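Local structure of lactococcus lactis MG1363 DpsA (Lactococcus lactis, 1ZS3) at residues 104-107 with 108-111. The protein probably binds DNA and protects the cell against oxidative stress as a dodecameric, ferritin-like Dps protein. Numbering follows the deposited sequence.
Sequences PKAK and YWTD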
ATOM      1  N   PRO A 104      42.853  -5.395  -1.677  1.00 57.53           N
ATOM      2  CA  PRO A 104      42.391  -5.029  -3.030  1.00 58.29           C
ATOM      3  C   PRO A 104      42.385  -6.217  -4.039  1.00 58.76           C
ATOM      4  O   PRO A 104      41.759  -6.157  -5.079  1.00 58.04           O
ATOM      5  CB  PRO A 104      43.388  -3.927  -3.471  1.00 58.29           C
ATOM      6  CG  PRO A 104      44.059  -3.509  -2.211  1.00 57.86           C
ATOM      7  CD  PRO A 104      44.153  -4.776  -1.367  1.00 57.61           C
ATOM      8  N   LYS A 105      43.099  -7.276  -3.686  1.00 59.74           N
ATOM      9  CA  LYS A 105      43.119  -8.531  -4.476  1.00 60.70           C
ATOM     10  C   LYS A 105      41.898  -9.407  -4.182  1.00 60.41           C
ATOM     11  O   LYS A 105      41.804 -10.520  -4.711  1.00 60.64           O
ATOM     12  CB  LYS A 105      44.414  -9.349  -4.243  1.00 61.32           C
ATOM     13  CG  LYS A 105      45.724  -8.436  -4.357  1.00 61.72           C
ATOM     14  CD  LYS A 105      47.066  -9.199  -4.025  1.00 62.63           C
ATOM     15  CE  LYS A 105      47.053  -9.592  -2.525  1.00 63.33           C
ATOM     16  NZ  LYS A 105      47.307  -8.357  -1.680  1.00 65.04           N
ATOM     17  N   ALA A 106      40.952  -8.952  -3.344  1.00 60.14           N
ATOM     18  CA  ALA A 106      39.723  -9.719  -3.099  1.00 59.19           C
ATOM     19  C   ALA A 106      38.736  -9.704  -4.273  1.00 58.37           C
ATOM     20  O   ALA A 106      37.968 -10.652  -4.409  1.00 56.93           O
ATOM     21  CB  ALA A 106      39.051  -9.211  -1.807  1.00 59.22           C
ATOM     22  N   LYS A 107      38.766  -8.680  -5.113  1.00 58.04           N
ATOM     23  CA  LYS A 107      37.968  -8.665  -6.339  1.00 58.47           C
ATOM     24  C   LYS A 107      38.166  -9.871  -7.239  1.00 59.23           C
ATOM     25  O   LYS A 107      37.300 -10.252  -8.019  1.00 60.16           O
ATOM     26  CB  LYS A 107      38.167  -7.356  -7.105  1.00 58.33           C
ATOM     27  CG  LYS A 107      39.550  -7.040  -7.634  1.00 58.23           C
ATOM     28  CD  LYS A 107      39.662  -5.570  -8.093  1.00 58.97           C
ATOM     29  CE  LYS A 107      40.322  -4.658  -7.034  1.00 60.45           C
ATOM     30  NZ  LYS A 107      39.875  -3.190  -6.976  1.00 60.47           N
ATOM     31  N   TYR A 108      39.291 -10.566  -7.094  1.00 60.04           N
ATOM     32  CA  TYR A 108      39.613 -11.770  -7.867  1.00 60.33           C
ATOM     33  C   TYR A 108      39.532 -13.046  -7.048  1.00 60.34           C
ATOM     34  O   TYR A 108      39.862 -14.114  -7.551  1.00 60.74           O
ATOM     35  CB  TYR A 108      41.037 -11.673  -8.460  1.00 60.91           C
ATOM     36  CG  TYR A 108      41.314 -10.415  -9.225  1.00 61.41           C
ATOM     37  CD1 TYR A 108      40.608 -10.124 -10.387  1.00 62.23           C
ATOM     38  CD2 TYR A 108      42.280  -9.508  -8.786  1.00 61.76           C
ATOM     39  CE1 TYR A 108      40.844  -8.965 -11.095  1.00 63.57           C
ATOM     40  CE2 TYR A 108      42.526  -8.351  -9.488  1.00 62.52           C
ATOM     41  CZ  TYR A 108      41.802  -8.079 -10.641  1.00 63.63           C
ATOM     42  OH  TYR A 108      42.031  -6.922 -11.349  1.00 66.15           O
ATOM     43  N   TRP A 109      39.169 -12.938  -5.768  1.00 60.14           N
ATOM     44  CA  TRP A 109      38.851 -14.110  -4.972  1.00 59.69           C
ATOM     45  C   TRP A 109      37.621 -14.794  -5.524  1.00 58.70           C
ATOM     46  O   TRP A 109      36.833 -14.202  -6.248  1.00 57.23           O
ATOM     47  CB  TRP A 109      38.557 -13.733  -3.518  1.00 60.18           C
ATOM     48  CG  TRP A 109      39.712 -13.310  -2.691  1.00 62.45           C
ATOM     49  CD1 TRP A 109      40.980 -13.020  -3.121  1.00 63.12           C
ATOM     50  CD2 TRP A 109      39.722 -13.089  -1.263  1.00 64.68           C
ATOM     51  NE1 TRP A 109      41.766 -12.628  -2.050  1.00 64.26           N
ATOM     52  CE2 TRP A 109      41.006 -12.685  -0.907  1.00 64.09           C
ATOM     53  CE3 TRP A 109      38.751 -13.228  -0.259  1.00 65.51           C
ATOM     54  CZ2 TRP A 109      41.374 -12.376   0.425  1.00 63.96           C
ATOM     55  CZ3 TRP A 109      39.111 -12.924   1.060  1.00 65.43           C
ATOM     56  CH2 TRP A 109      40.398 -12.529   1.375  1.00 64.38           C
ATOM     57  N   THR A 110      37.438 -16.038  -5.103  1.00 58.49           N
ATOM     58  CA  THR A 110      36.253 -16.756  -5.447  1.00 57.95           C
ATOM     59  C   THR A 110      35.126 -16.472  -4.431  1.00 57.04           C
ATOM     60  O   THR A 110      35.375 -16.022  -3.303  1.00 57.04           O
ATOM     61  CB  THR A 110      36.626 -18.220  -5.531  1.00 57.98           C
ATOM     62  OG1 THR A 110      35.668 -18.881  -6.364  1.00 61.29           O
ATOM     63  CG2 THR A 110      36.497 -18.933  -4.175  1.00 57.61           C
ATOM     64  N   ASP A 111      33.892 -16.706  -4.871  1.00 56.37           N
ATOM     65  CA  ASP A 111      32.712 -16.505  -4.061  1.00 54.86           C
ATOM     66  C   ASP A 111      32.760 -17.304  -2.790  1.00 54.41           C
ATOM     67  O   ASP A 111      32.417 -16.788  -1.741  1.00 53.73           O
ATOM     68  CB  ASP A 111      31.439 -16.808  -4.859  1.00 53.89           C
ATOM     69  CG  ASP A 111      31.209 -15.815  -5.963  1.00 53.38           C
ATOM     70  OD1 ASP A 111      30.208 -15.985  -6.685  1.00 53.96           O
ATOM     71  OD2 ASP A 111      31.985 -14.858  -6.188  1.00 51.51           O
TER
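W109 N donates to A106 O at 2.9 Å, and Y108 N reaches K105 O in a weak, long bond of 3.5 Å. Both link residues three apart, closing consecutive tight turns. The W109 ring folds back over the backbone, its five-membered ring facing A106 CA in a CH-pi contact, 3.5 Å from the centroid and 10° off the normal; A106 CB packs on W109 CD2 at 4.0 Å. CG of W109 lies anti to the carbonyl carbon (chi1 -72°), which returns the indole to A106. The turns belong to the connection between helix 90-96 and helix 111-138 of the Dps four-helix-bundle subunit, and W109 also touches L114 and S117 of the latter helix. With an alanine in place of W109, the aromatic face over A106 CA would be lost and a gap is likely to open against L114 and S117. K107 and Y108 run side by side: K107 CG sits over the centre of the tyrosine ring, 3.8 Å from its centroid, placed there by chi1 of 63°, with CG between the backbone N and carbonyl carbon. K107 NZ bonds E92 and S88 of the second subunit, the former as a salt bridge.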